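Local coordinates for IL-4-inducing protein (Schistosoma mansoni, PDB 4EL6), which binds IgE through a beta/gamma-crystallin fold and so triggers antigen-independent activation of basophils and their release of interleukin-4, at residues 51-64 with 84-98. Sequence-based numbering, arbitrary orientation.
Sequences ERPYWYLFDNVNYT and FKGISSIKRCIQTKD
The hydroxyl of Ser89 ties the turn 60-63 to the neighbouring strand. Ser89 OG donates to Asn60 O at 2.9 Å, in the carbonyl plane, and accepts from Tyr63 N at 3.0 Å. A chi1 of 60° sets OG between its own backbone N and carbonyl carbon, where both partners are met. Ser89 is also part of a classic beta bulge, in which Ser88 and Ser89 both face Phe58. Phe58 O takes a bond from Ser88 N at 2.8 Å and a weak one from Ser89 N.

Lys91 lays its CE over the centre of the Tyr63 ring, 3.6 Å from the centroid. The chain bends at chi3 (-88°), and NZ makes an off-centre cation-pi contact with the same ring. At the far end, Lys97 NZ meets Glu51 OE2 in a salt bridge, although Lys97 is poorly ordered.

On the opposite face of the sheet, the extended Arg92 chain runs over the Trp55 ring. Arg92 CB lies 3.7 Å from the centroid of the Trp55 six-membered ring. Ile90 CG2 touches that ring at its edge, 3.5 Å from Trp55 CE3.

Strands 52-58 and 89-95 are antiparallel, and 52-58 is the middle strand of a three-stranded sheet completed by 67-71. On the face away from Trp55, Cys93 is disulfide-bonded to Cys103. Trp55, Leu57 and Ile90 pack on Leu9 of strand 9-12, joining the two sheets of the crystallin fold.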
loop_
_atom_site.group_PDB
_atom_site.type_symbol
_atom_site.label_atom_id
_atom_site.label_comp_id
_atom_site.label_asym_id
_atom_site.label_seq_id
_atom_site.Cartn_x
_atom_site.Cartn_y
_atom_site.Cartn_z
ATOM N N GLU A 51 2.205 0.645 -16.309
ATOM C CA GLU A 51 2.806 -0.701 -16.427
ATOM C C GLU A 51 2.210 -1.579 -15.295
ATOM O O GLU A 51 0.930 -1.770 -15.162
ATOM C CB GLU A 51 4.369 -0.556 -16.402
ATOM C CG GLU A 51 5.233 -1.820 -16.534
ATOM C CD GLU A 51 4.745 -2.849 -17.573
ATOM O OE1 GLU A 51 4.089 -2.480 -18.584
ATOM O OE2 GLU A 51 5.039 -4.061 -17.387
ATOM N N ARG A 52 3.113 -2.017 -14.426
ATOM C CA ARG A 52 2.728 -2.712 -13.244
ATOM C C ARG A 52 2.690 -1.693 -12.124
ATOM O O ARG A 52 3.680 -0.993 -11.891
ATOM C CB ARG A 52 3.710 -3.838 -12.978
ATOM C CG ARG A 52 3.818 -4.768 -14.198
ATOM C CD ARG A 52 4.978 -5.726 -14.122
ATOM N NE ARG A 52 6.261 -5.068 -14.314
ATOM C CZ ARG A 52 7.421 -5.550 -13.866
ATOM N NH1 ARG A 52 7.476 -6.687 -13.175
ATOM N NH2 ARG A 52 8.539 -4.885 -14.091
ATOM N N PRO A 53 1.536 -1.605 -11.426
ATOM C CA PRO A 53 1.468 -0.738 -10.262
ATOM C C PRO A 53 2.365 -1.231 -9.134
ATOM O O PRO A 53 2.661 -2.434 -9.007
ATOM C CB PRO A 53 0.026 -0.817 -9.838
ATOM C CG PRO A 53 -0.476 -2.099 -10.397
ATOM C CD PRO A 53 0.275 -2.305 -11.663
ATOM N N TYR A 54 2.899 -0.272 -8.369
ATOM C CA TYR A 54 3.681 -0.612 -7.174
ATOM C C TYR A 54 3.309 0.413 -6.127
ATOM O O TYR A 54 3.266 1.586 -6.451
ATOM C CB TYR A 54 5.209 -0.591 -7.425
ATOM C CG TYR A 54 5.974 -1.256 -6.307
ATOM C CD1 TYR A 54 6.335 -0.549 -5.158
ATOM C CD2 TYR A 54 6.361 -2.566 -6.386
ATOM C CE1 TYR A 54 6.968 -1.145 -4.111
ATOM C CE2 TYR A 54 7.024 -3.190 -5.353
ATOM C CZ TYR A 54 7.358 -2.454 -4.212
ATOM O OH TYR A 54 7.985 -3.056 -3.183
ATOM N N TRP A 55 3.029 -0.018 -4.891
ATOM C CA TRP A 55 2.533 0.900 -3.876
ATOM C C TRP A 55 3.449 0.936 -2.673
ATOM O O TRP A 55 3.910 -0.100 -2.219
ATOM C CB TRP A 55 1.147 0.495 -3.443
ATOM C CG TRP A 55 0.073 0.659 -4.486
ATOM C CD1 TRP A 55 -0.253 -0.204 -5.543
ATOM C CD2 TRP A 55 -0.815 1.773 -4.593
ATOM N NE1 TRP A 55 -1.308 0.331 -6.295
ATOM C CE2 TRP A 55 -1.709 1.495 -5.730
ATOM C CE3 TRP A 55 -1.027 2.946 -3.828
ATOM C CZ2 TRP A 55 -2.735 2.358 -6.040
ATOM C CZ3 TRP A 55 -2.092 3.783 -4.184
ATOM C CH2 TRP A 55 -2.888 3.471 -5.288
ATOM N N TYR A 56 3.754 2.128 -2.157
ATOM C CA TYR A 56 4.452 2.292 -0.890
ATOM C C TYR A 56 3.522 2.829 0.187
ATOM O O TYR A 56 2.767 3.817 0.007
ATOM C CB TYR A 56 5.612 3.263 -1.078
ATOM C CG TYR A 56 6.818 2.648 -1.740
ATOM C CD1 TYR A 56 7.492 1.610 -1.115
ATOM C CD2 TYR A 56 7.254 3.091 -2.998
ATOM C CE1 TYR A 56 8.614 1.048 -1.712
ATOM C CE2 TYR A 56 8.348 2.471 -3.585
ATOM C CZ TYR A 56 9.029 1.528 -2.889
ATOM O OH TYR A 56 10.137 0.944 -3.489
ATOM N N LEU A 57 3.563 2.172 1.336
ATOM C CA LEU A 57 2.842 2.600 2.542
ATOM C C LEU A 57 3.836 3.079 3.575
ATOM O O LEU A 57 4.899 2.464 3.725
ATOM C CB LEU A 57 2.106 1.430 3.186
ATOM C CG LEU A 57 1.385 0.488 2.284
ATOM C CD1 LEU A 57 0.660 -0.630 3.002
ATOM C CD2 LEU A 57 0.440 1.195 1.463
ATOM N N PHE A 58 3.542 4.186 4.250
ATOM C CA PHE A 58 4.417 4.835 5.148
ATOM C C PHE A 58 3.778 5.049 6.505
ATOM O O PHE A 58 2.556 5.310 6.577
ATOM C CB PHE A 58 4.721 6.256 4.602
ATOM C CG PHE A 58 5.449 6.244 3.306
ATOM C CD1 PHE A 58 4.737 6.192 2.109
ATOM C CD2 PHE A 58 6.866 6.337 3.255
ATOM C CE1 PHE A 58 5.401 6.249 0.904
ATOM C CE2 PHE A 58 7.523 6.343 2.043
ATOM C CZ PHE A 58 6.802 6.251 0.873
ATOM N N ASP A 59 4.567 4.993 7.608
ATOM C CA ASP A 59 3.969 5.210 8.929
ATOM C C ASP A 59 4.052 6.662 9.390
ATOM O O ASP A 59 3.644 6.941 10.514
ATOM C CB ASP A 59 4.504 4.246 10.000
ATOM C CG ASP A 59 5.834 4.723 10.645
ATOM O OD1 ASP A 59 6.598 5.519 10.049
ATOM O OD2 ASP A 59 6.100 4.269 11.803
ATOM N N ASN A 60 4.489 7.588 8.505
ATOM C CA ASN A 60 4.365 9.007 8.814
ATOM C C ASN A 60 3.873 9.699 7.611
ATOM O O ASN A 60 3.683 9.088 6.562
ATOM C CB ASN A 60 5.694 9.520 9.278
ATOM C CG ASN A 60 5.592 10.800 10.052
ATOM O OD1 ASN A 60 4.536 11.386 10.269
ATOM N ND2 ASN A 60 6.740 11.209 10.549
ATOM N N VAL A 61 3.434 10.913 7.802
ATOM C CA VAL A 61 2.887 11.702 6.675
ATOM C C VAL A 61 3.977 12.130 5.669
ATOM O O VAL A 61 5.203 12.050 5.918
ATOM C CB VAL A 61 2.121 12.928 7.213
ATOM C CG1 VAL A 61 0.994 12.528 8.150
ATOM C CG2 VAL A 61 3.109 13.899 7.861
ATOM N N ASN A 62 3.519 12.514 4.484
ATOM C CA ASN A 62 4.374 13.059 3.470
ATOM C C ASN A 62 5.523 12.112 3.068
ATOM O O ASN A 62 6.617 12.550 2.759
ATOM C CB ASN A 62 4.830 14.460 3.843
ATOM C CG ASN A 62 3.628 15.436 4.002
ATOM O OD1 ASN A 62 2.595 15.301 3.357
ATOM N ND2 ASN A 62 3.770 16.319 4.923
ATOM N N TYR A 63 5.196 10.822 3.043
ATOM C CA TYR A 63 6.057 9.792 2.434
ATOM C C TYR A 63 7.354 9.746 3.209
ATOM O O TYR A 63 8.425 9.648 2.633
ATOM C CB TYR A 63 6.246 10.069 0.953
ATOM C CG TYR A 63 4.935 10.481 0.285
ATOM C CD1 TYR A 63 3.838 9.603 0.250
ATOM C CD2 TYR A 63 4.802 11.729 -0.289
ATOM C CE1 TYR A 63 2.635 9.993 -0.315
ATOM C CE2 TYR A 63 3.545 12.138 -0.857
ATOM C CZ TYR A 63 2.502 11.266 -0.868
ATOM O OH TYR A 63 1.297 11.546 -1.463
ATOM N N THR A 64 7.208 9.720 4.523
ATOM C CA THR A 64 8.349 9.538 5.370
ATOM C C THR A 64 8.046 8.446 6.380
ATOM O O THR A 64 6.928 7.992 6.538
ATOM C CB THR A 64 8.683 10.854 6.156
ATOM O OG1 THR A 64 7.623 11.147 7.118
ATOM C CG2 THR A 64 8.931 12.036 5.228
ATOM N N PHE A 84 4.775 -2.010 10.598
ATOM C CA PHE A 84 3.940 -1.071 11.385
ATOM C C PHE A 84 2.472 -1.308 11.074
ATOM O O PHE A 84 2.080 -1.838 10.015
ATOM C CB PHE A 84 4.310 0.367 11.079
ATOM C CG PHE A 84 4.219 0.696 9.638
ATOM C CD1 PHE A 84 5.295 0.479 8.763
ATOM C CD2 PHE A 84 3.050 1.236 9.105
ATOM C CE1 PHE A 84 5.198 0.839 7.440
ATOM C CE2 PHE A 84 2.960 1.571 7.781
ATOM C CZ PHE A 84 3.996 1.361 6.943
ATOM N N LYS A 85 1.643 -0.941 12.039
ATOM C CA LYS A 85 0.195 -1.150 11.980
ATOM C C LYS A 85 -0.593 -0.037 11.323
ATOM O O LYS A 85 -1.667 -0.295 10.722
ATOM C CB LYS A 85 -0.349 -1.392 13.354
ATOM C CG LYS A 85 0.195 -2.626 14.024
ATOM C CD LYS A 85 -0.317 -2.812 15.406
ATOM C CE LYS A 85 0.017 -4.258 15.894
ATOM N NZ LYS A 85 -0.513 -4.301 17.289
ATOM N N GLY A 86 -0.095 1.192 11.440
ATOM C CA GLY A 86 -0.884 2.338 11.055
ATOM C C GLY A 86 -0.265 3.088 9.931
ATOM O O GLY A 86 0.935 3.491 9.955
ATOM N N ILE A 87 -1.049 3.252 8.856
ATOM C CA ILE A 87 -0.567 3.889 7.610
ATOM C C ILE A 87 -0.950 5.372 7.652
ATOM O O ILE A 87 -2.158 5.719 7.825
ATOM C CB ILE A 87 -1.224 3.266 6.407
ATOM C CG1 ILE A 87 -0.981 1.742 6.381
ATOM C CG2 ILE A 87 -0.665 3.907 5.105
ATOM C CD1 ILE A 87 -1.967 1.008 5.502
ATOM N N SER A 88 0.058 6.228 7.519
ATOM C CA SER A 88 -0.111 7.686 7.531
ATOM C C SER A 88 -0.028 8.327 6.164
ATOM O O SER A 88 -0.482 9.454 6.030
ATOM C CB SER A 88 0.834 8.394 8.508
ATOM O OG SER A 88 0.428 8.132 9.823
ATOM N N SER A 89 0.602 7.675 5.192
ATOM C CA SER A 89 0.586 8.176 3.786
ATOM C C SER A 89 0.816 7.008 2.863
ATOM O O SER A 89 1.391 5.947 3.227
ATOM C CB SER A 89 1.548 9.326 3.547
ATOM O OG SER A 89 2.939 9.022 3.798
ATOM N N ILE A 90 0.453 7.186 1.621
ATOM C CA ILE A 90 0.502 6.116 0.676
ATOM C C ILE A 90 0.952 6.720 -0.641
ATOM O O ILE A 90 0.332 7.720 -1.090
ATOM C CB ILE A 90 -0.910 5.472 0.451
ATOM C CG1 ILE A 90 -1.471 4.814 1.766
ATOM C CG2 ILE A 90 -0.834 4.504 -0.726
ATOM C CD1 ILE A 90 -2.921 4.419 1.673
ATOM N N LYS A 91 1.923 6.103 -1.306
ATOM C CA LYS A 91 2.385 6.582 -2.631
ATOM C C LYS A 91 2.156 5.524 -3.701
ATOM O O LYS A 91 2.464 4.384 -3.494
ATOM C CB LYS A 91 3.811 7.017 -2.649
ATOM C CG LYS A 91 4.178 7.751 -3.926
ATOM C CD LYS A 91 5.576 8.338 -3.874
ATOM C CE LYS A 91 5.510 9.727 -3.258
ATOM N NZ LYS A 91 6.690 10.560 -3.604
ATOM N N ARG A 92 1.504 5.931 -4.768
ATOM C CA ARG A 92 1.303 5.092 -5.947
ATOM C C ARG A 92 2.412 5.317 -6.961
ATOM O O ARG A 92 2.736 6.463 -7.325
ATOM C CB ARG A 92 -0.048 5.384 -6.600
ATOM C CG ARG A 92 -0.348 4.541 -7.859
ATOM C CD ARG A 92 -1.694 4.895 -8.507
ATOM N NE ARG A 92 -1.805 4.235 -9.787
ATOM C CZ ARG A 92 -2.791 4.446 -10.661
ATOM N NH1 ARG A 92 -3.805 5.270 -10.385
ATOM N NH2 ARG A 92 -2.755 3.832 -11.846
ATOM N N CYS A 93 3.061 4.208 -7.317
ATOM C CA CYS A 93 4.156 4.229 -8.224
ATOM C C CYS A 93 4.018 3.217 -9.349
ATOM O O CYS A 93 2.997 2.527 -9.504
ATOM C CB CYS A 93 5.411 3.933 -7.428
ATOM S SG CYS A 93 5.604 5.038 -5.978
ATOM N N ILE A 94 5.101 3.130 -10.133
ATOM C CA ILE A 94 5.139 2.239 -11.287
ATOM C C ILE A 94 6.344 1.376 -11.157
ATOM O O ILE A 94 7.425 1.860 -10.751
ATOM C CB ILE A 94 5.207 3.024 -12.604
ATOM C CG1 ILE A 94 3.876 3.700 -12.844
ATOM C CG2 ILE A 94 5.527 2.093 -13.791
ATOM C CD1 ILE A 94 3.955 4.778 -13.909
ATOM N N GLN A 95 6.198 0.086 -11.441
ATOM C CA GLN A 95 7.355 -0.800 -11.499
ATOM C C GLN A 95 7.607 -1.080 -12.986
ATOM O O GLN A 95 6.692 -1.551 -13.652
ATOM C CB GLN A 95 7.056 -2.112 -10.797
ATOM C CG GLN A 95 8.261 -2.998 -10.661
ATOM C CD GLN A 95 7.955 -4.214 -9.837
ATOM O OE1 GLN A 95 6.906 -4.840 -10.006
ATOM N NE2 GLN A 95 8.879 -4.562 -8.928
ATOM N N THR A 96 8.816 -0.772 -13.468
ATOM C CA THR A 96 9.165 -0.885 -14.907
ATOM C C THR A 96 9.442 -2.331 -15.233
ATOM O O THR A 96 9.789 -3.125 -14.323
ATOM C CB THR A 96 10.444 -0.085 -15.310
ATOM O OG1 THR A 96 11.591 -0.572 -14.596
ATOM C CG2 THR A 96 10.287 1.373 -15.040
ATOM N N LYS A 97 9.319 -2.683 -16.518
ATOM C CA LYS A 97 9.540 -4.073 -16.960
ATOM C C LYS A 97 10.896 -4.650 -16.477
ATOM O O LYS A 97 11.025 -5.852 -16.266
ATOM C CB LYS A 97 9.398 -4.175 -18.482
ATOM C CG LYS A 97 7.972 -3.922 -19.017
ATOM C CD LYS A 97 7.143 -5.198 -19.287
ATOM C CE LYS A 97 5.928 -4.911 -20.180
ATOM N NZ LYS A 97 4.700 -5.655 -19.778
ATOM N N ASP A 98 11.875 -3.770 -16.273
ATOM C CA ASP A 98 13.164 -4.105 -15.645
ATOM C C ASP A 98 13.058 -4.460 -14.154
ATOM O O ASP A 98 14.011 -4.983 -13.568
ATOM C CB ASP A 98 14.151 -2.927 -15.777
ATOM C CG ASP A 98 14.651 -2.723 -17.214
ATOM O OD1 ASP A 98 14.472 -3.645 -18.052
ATOM O OD2 ASP A 98 15.219 -1.638 -17.501
HETATM O O HOH W 1 4.431 -4.423 -9.361
HETATM O O HOH W 2 1.272 5.961 11.176
#